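Local coordinates for glycerol kinase, putative (Plasmodium falciparum, PDB 2W40), which probably phosphorylates glycerol to sn-glycerol 3-phosphate with ATP, as a kinase of the FGGY family, at residues S2-Q14 with Y71-Q84. Residues are numbered along the deposited sequence; the frame is centred on the assembly and turned at random.
Sequences SMNVILSIDQSTQ and YTSVIIKCIGITNQ. With EDO (1,2-ethanediol), chain B.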
loop_
_atom_site.group_PDB
_atom_site.type_symbol
_atom_site.label_atom_id
_atom_site.label_comp_id
_atom_site.label_asym_id
_atom_site.label_seq_id
_atom_site.Cartn_x
_atom_site.Cartn_y
_atom_site.Cartn_z
ATOM N N SER C 2 -51.795 -17.644 -3.664
ATOM C CA SER C 2 -50.979 -18.837 -3.278
ATOM C C SER C 2 -49.843 -19.030 -4.186
ATOM O O SER C 2 -50.015 -19.106 -5.399
ATOM C CB SER C 2 -51.800 -20.072 -3.292
ATOM O OG SER C 2 -52.951 -19.698 -2.600
ATOM N N MET C 3 -48.686 -19.141 -3.565
ATOM C CA MET C 3 -47.465 -18.895 -4.268
ATOM C C MET C 3 -46.543 -20.117 -4.112
ATOM O O MET C 3 -46.264 -20.487 -2.987
ATOM C CB MET C 3 -46.742 -17.650 -3.701
ATOM C CG MET C 3 -45.380 -17.256 -4.320
ATOM S SD MET C 3 -45.411 -17.058 -6.103
ATOM C CE MET C 3 -45.717 -15.317 -6.197
ATOM N N ASN C 4 -46.156 -20.728 -5.232
ATOM C CA ASN C 4 -45.121 -21.753 -5.165
ATOM C C ASN C 4 -43.763 -21.071 -5.283
ATOM O O ASN C 4 -43.562 -20.229 -6.157
ATOM C CB ASN C 4 -45.206 -22.719 -6.292
ATOM C CG ASN C 4 -46.423 -23.573 -6.245
ATOM O OD1 ASN C 4 -47.111 -23.726 -5.254
ATOM N ND2 ASN C 4 -46.680 -24.188 -7.375
ATOM N N VAL C 5 -42.840 -21.549 -4.405
ATOM C CA VAL C 5 -41.472 -21.075 -4.498
ATOM C C VAL C 5 -40.428 -22.153 -4.337
ATOM O O VAL C 5 -40.690 -23.203 -3.812
ATOM C CB VAL C 5 -41.176 -19.951 -3.449
ATOM C CG1 VAL C 5 -42.105 -18.645 -3.635
ATOM C CG2 VAL C 5 -41.263 -20.531 -2.087
ATOM N N ILE C 6 -39.248 -21.823 -4.840
ATOM C CA ILE C 6 -38.034 -22.637 -4.745
ATOM C C ILE C 6 -37.092 -21.849 -3.817
ATOM O O ILE C 6 -36.803 -20.668 -4.079
ATOM C CB ILE C 6 -37.369 -22.869 -6.090
ATOM C CG1 ILE C 6 -38.321 -23.511 -7.086
ATOM C CG2 ILE C 6 -36.029 -23.690 -5.928
ATOM C CD1 ILE C 6 -37.813 -23.286 -8.520
ATOM N N LEU C 7 -36.603 -22.505 -2.764
ATOM C CA LEU C 7 -35.552 -21.845 -1.914
ATOM C C LEU C 7 -34.176 -22.221 -2.475
ATOM O O LEU C 7 -33.867 -23.407 -2.596
ATOM C CB LEU C 7 -35.648 -22.198 -0.428
ATOM C CG LEU C 7 -34.562 -21.821 0.556
ATOM C CD1 LEU C 7 -34.204 -20.318 0.437
ATOM C CD2 LEU C 7 -34.735 -22.332 1.974
ATOM N N SER C 8 -33.373 -21.192 -2.812
ATOM C CA SER C 8 -31.993 -21.425 -3.242
ATOM C C SER C 8 -31.082 -20.814 -2.167
ATOM O O SER C 8 -31.209 -19.582 -1.920
ATOM C CB SER C 8 -31.729 -20.841 -4.645
ATOM O OG SER C 8 -30.369 -21.025 -4.972
ATOM N N ILE C 9 -30.230 -21.654 -1.513
ATOM C CA ILE C 9 -29.328 -21.161 -0.482
ATOM C C ILE C 9 -27.944 -21.039 -1.162
ATOM O O ILE C 9 -27.426 -22.038 -1.732
ATOM C CB ILE C 9 -29.232 -22.143 0.700
ATOM C CG1 ILE C 9 -30.638 -22.247 1.384
ATOM C CG2 ILE C 9 -28.008 -21.733 1.581
ATOM C CD1 ILE C 9 -30.756 -23.460 2.293
ATOM N N ASP C 10 -27.316 -19.849 -1.056
ATOM C CA ASP C 10 -25.926 -19.656 -1.528
ATOM C C ASP C 10 -25.081 -19.272 -0.295
ATOM O O ASP C 10 -25.171 -18.192 0.232
ATOM C CB ASP C 10 -25.911 -18.581 -2.604
ATOM C CG ASP C 10 -24.564 -18.167 -3.078
ATOM O OD1 ASP C 10 -23.575 -18.836 -2.761
ATOM O OD2 ASP C 10 -24.512 -17.127 -3.870
ATOM N N GLN C 11 -24.396 -20.236 0.255
ATOM C CA GLN C 11 -23.558 -20.070 1.400
ATOM C C GLN C 11 -22.186 -19.666 0.833
ATOM O O GLN C 11 -21.391 -20.515 0.410
ATOM C CB GLN C 11 -23.507 -21.371 2.252
ATOM C CG GLN C 11 -23.042 -21.180 3.690
ATOM C CD GLN C 11 -21.697 -20.435 3.768
ATOM O OE1 GLN C 11 -20.646 -21.003 3.498
ATOM N NE2 GLN C 11 -21.779 -19.105 3.954
ATOM N N SER C 12 -21.995 -18.368 0.716
ATOM C CA SER C 12 -20.855 -17.797 0.029
ATOM C C SER C 12 -19.716 -17.513 0.994
ATOM O O SER C 12 -19.807 -17.730 2.218
ATOM C CB SER C 12 -21.321 -16.559 -0.777
ATOM O OG SER C 12 -20.340 -16.161 -1.692
ATOM N N THR C 13 -18.592 -17.062 0.437
ATOM C CA THR C 13 -17.375 -16.867 1.313
ATOM C C THR C 13 -17.635 -15.821 2.372
ATOM O O THR C 13 -17.257 -16.029 3.524
ATOM C CB THR C 13 -16.180 -16.448 0.486
ATOM O OG1 THR C 13 -15.986 -17.439 -0.552
ATOM C CG2 THR C 13 -14.905 -16.470 1.307
ATOM N N GLN C 14 -18.180 -14.662 1.996
ATOM C CA GLN C 14 -18.331 -13.511 2.939
ATOM C C GLN C 14 -19.682 -13.407 3.655
ATOM O O GLN C 14 -19.808 -12.674 4.605
ATOM C CB GLN C 14 -17.997 -12.194 2.218
ATOM C CG GLN C 14 -16.519 -12.136 1.716
ATOM C CD GLN C 14 -16.227 -10.980 0.876
ATOM O OE1 GLN C 14 -16.246 -11.073 -0.351
ATOM N NE2 GLN C 14 -16.018 -9.860 1.505
ATOM N N TYR C 71 -48.164 -13.186 0.627
ATOM C CA TYR C 71 -48.980 -14.120 -0.132
ATOM C C TYR C 71 -49.996 -14.868 0.693
ATOM O O TYR C 71 -49.897 -14.995 1.958
ATOM C CB TYR C 71 -48.079 -15.106 -0.908
ATOM C CG TYR C 71 -47.172 -14.413 -1.857
ATOM C CD1 TYR C 71 -47.600 -14.047 -3.128
ATOM C CD2 TYR C 71 -45.888 -14.084 -1.484
ATOM C CE1 TYR C 71 -46.783 -13.360 -3.998
ATOM C CE2 TYR C 71 -45.041 -13.455 -2.338
ATOM C CZ TYR C 71 -45.478 -13.056 -3.589
ATOM O OH TYR C 71 -44.608 -12.398 -4.445
ATOM N N THR C 72 -50.999 -15.382 -0.010
ATOM C CA THR C 72 -52.139 -15.994 0.713
ATOM C C THR C 72 -51.827 -17.387 1.310
ATOM O O THR C 72 -52.259 -17.717 2.416
ATOM C CB THR C 72 -53.520 -16.018 -0.091
ATOM O OG1 THR C 72 -54.468 -16.775 0.675
ATOM C CG2 THR C 72 -53.406 -16.610 -1.495
ATOM N N SER C 73 -51.103 -18.211 0.568
ATOM C CA SER C 73 -50.454 -19.367 1.169
ATOM C C SER C 73 -49.100 -19.410 0.416
ATOM O O SER C 73 -49.021 -18.820 -0.673
ATOM C CB SER C 73 -51.305 -20.625 1.018
ATOM O OG SER C 73 -51.522 -20.981 -0.351
ATOM N N VAL C 74 -48.075 -20.023 1.039
ATOM C CA VAL C 74 -46.763 -20.266 0.400
ATOM C C VAL C 74 -46.485 -21.734 0.368
ATOM O O VAL C 74 -46.627 -22.363 1.383
ATOM C CB VAL C 74 -45.617 -19.512 1.166
ATOM C CG1 VAL C 74 -44.301 -19.759 0.535
ATOM C CG2 VAL C 74 -46.027 -17.954 1.211
ATOM N N ILE C 75 -46.127 -22.284 -0.800
ATOM C CA ILE C 75 -45.662 -23.674 -0.929
ATOM C C ILE C 75 -44.171 -23.644 -1.316
ATOM O O ILE C 75 -43.824 -23.195 -2.422
ATOM C CB ILE C 75 -46.428 -24.553 -1.972
ATOM C CG1 ILE C 75 -47.928 -24.658 -1.532
ATOM C CG2 ILE C 75 -45.759 -25.960 -2.118
ATOM C CD1 ILE C 75 -48.900 -25.150 -2.647
ATOM N N ILE C 76 -43.325 -24.146 -0.413
ATOM C CA ILE C 76 -41.865 -24.296 -0.743
ATOM C C ILE C 76 -41.735 -25.659 -1.397
ATOM O O ILE C 76 -41.948 -26.649 -0.763
ATOM C CB ILE C 76 -40.934 -24.192 0.508
ATOM C CG1 ILE C 76 -41.282 -22.938 1.274
ATOM C CG2 ILE C 76 -39.517 -24.243 0.090
ATOM C CD1 ILE C 76 -40.709 -22.785 2.563
ATOM N N LYS C 77 -41.450 -25.692 -2.680
ATOM C CA LYS C 77 -41.458 -26.926 -3.454
ATOM C C LYS C 77 -40.219 -27.782 -3.175
ATOM O O LYS C 77 -40.264 -29.017 -3.144
ATOM C CB LYS C 77 -41.514 -26.614 -4.935
ATOM C CG LYS C 77 -42.894 -26.035 -5.383
ATOM C CD LYS C 77 -43.922 -27.041 -5.173
ATOM C CE LYS C 77 -45.138 -26.749 -6.032
ATOM N NZ LYS C 77 -44.854 -26.907 -7.566
ATOM N N CYS C 78 -39.102 -27.073 -3.028
ATOM C CA CYS C 78 -37.801 -27.741 -2.875
ATOM C C CYS C 78 -36.762 -26.718 -2.466
ATOM O O CYS C 78 -36.988 -25.507 -2.516
ATOM C CB CYS C 78 -37.397 -28.370 -4.175
ATOM S SG CYS C 78 -37.464 -27.317 -5.557
ATOM N N ILE C 79 -35.565 -27.250 -2.128
ATOM C CA ILE C 79 -34.415 -26.456 -1.692
ATOM C C ILE C 79 -33.228 -26.863 -2.546
ATOM O O ILE C 79 -32.966 -28.054 -2.682
ATOM C CB ILE C 79 -34.111 -26.645 -0.169
ATOM C CG1 ILE C 79 -35.297 -26.187 0.650
ATOM C CG2 ILE C 79 -32.783 -26.014 0.190
ATOM C CD1 ILE C 79 -35.208 -26.726 2.146
ATOM N N GLY C 80 -32.524 -25.904 -3.130
ATOM C CA GLY C 80 -31.194 -26.136 -3.749
ATOM C C GLY C 80 -30.110 -25.430 -2.903
ATOM O O GLY C 80 -30.348 -24.379 -2.295
ATOM N N ILE C 81 -28.959 -26.098 -2.828
ATOM C CA ILE C 81 -27.846 -25.658 -2.029
ATOM C C ILE C 81 -26.641 -25.427 -2.928
ATOM O O ILE C 81 -26.283 -26.282 -3.763
ATOM C CB ILE C 81 -27.498 -26.689 -0.943
ATOM C CG1 ILE C 81 -28.648 -26.670 0.065
ATOM C CG2 ILE C 81 -26.142 -26.358 -0.295
ATOM C CD1 ILE C 81 -28.559 -27.607 1.223
ATOM N N THR C 82 -25.997 -24.250 -2.776
ATOM C CA THR C 82 -24.714 -23.997 -3.390
ATOM C C THR C 82 -23.825 -23.263 -2.439
ATOM O O THR C 82 -24.308 -22.681 -1.464
ATOM C CB THR C 82 -24.923 -23.271 -4.771
ATOM O OG1 THR C 82 -23.711 -23.326 -5.492
ATOM C CG2 THR C 82 -25.450 -21.853 -4.622
ATOM N N ASN C 83 -22.531 -23.322 -2.679
ATOM C CA ASN C 83 -21.602 -22.936 -1.609
ATOM C C ASN C 83 -20.216 -22.649 -2.086
ATOM O O ASN C 83 -19.782 -23.169 -3.101
ATOM C CB ASN C 83 -21.444 -24.156 -0.664
ATOM C CG ASN C 83 -20.936 -25.409 -1.429
ATOM O OD1 ASN C 83 -21.706 -26.027 -2.206
ATOM N ND2 ASN C 83 -19.637 -25.863 -1.134
ATOM N N GLN C 84 -19.532 -21.789 -1.342
ATOM C CA GLN C 84 -18.105 -21.600 -1.441
ATOM C C GLN C 84 -17.453 -23.014 -1.364
ATOM O O GLN C 84 -17.758 -23.814 -0.435
ATOM C CB GLN C 84 -17.623 -20.737 -0.254
ATOM C CG GLN C 84 -18.092 -21.165 1.118
ATOM C CD GLN C 84 -17.215 -20.689 2.285
ATOM O OE1 GLN C 84 -16.000 -20.538 2.140
ATOM N NE2 GLN C 84 -17.828 -20.555 3.459
HETATM C C1 EDO B . -43.642 -24.991 3.210
HETATM O O1 EDO B . -44.391 -25.153 1.998
HETATM C C2 EDO B . -44.139 -24.135 4.398
HETATM O O2 EDO B . -44.867 -22.947 4.001
#
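Gln11 and Gln84 hydrogen-bond through their amides where two parallel strands, 3-11 and 74-83, end. Gln84 NE2 donates to Gln11 OE1 at 2.9 Å, on a lone pair and almost straight (175°). The two amide planes are turned 66° apart. Gln11 bends back at chi2 (-53°), which carries OE1 over to Gln84. Gln84 N adds a backbone hydrogen bond to Gln11 O at 2.9 Å. Gln84 OE1 is hydrogen-bonded to Thr87 OG1, and Gln11 NE2 to Ser12 O and Thr16 OG1.

At the other end Met3 CG sits 4.0 Å above the centre of the Tyr71 ring, a CH-pi contact. Met3 SD is 4.8 Å from the Tyr71 ring centroid, a more distant Met-aromatic contact. A ladder of parallel backbone hydrogen bonds runs between the ends. Leu7 and Ile79 lie side by side, Leu7 CD2 to Ile79 CG1 at 4.1 Å. Ile9 CD1 reaches across to Ile79 CG2 at 3.9 Å.

An extra residue, Lys77, shifts the pairing from Val5-Ile76 to Leu7-Ile79, consistent with a classic beta bulge. These strands are central in the N-terminal sheet of the actin-like fold. Thr13 nears Thr270, which binds ADP in another structure of this protein. Apolar packing thus fills the middle, while hydrogen bonds satisfy the amides linking the strand ends.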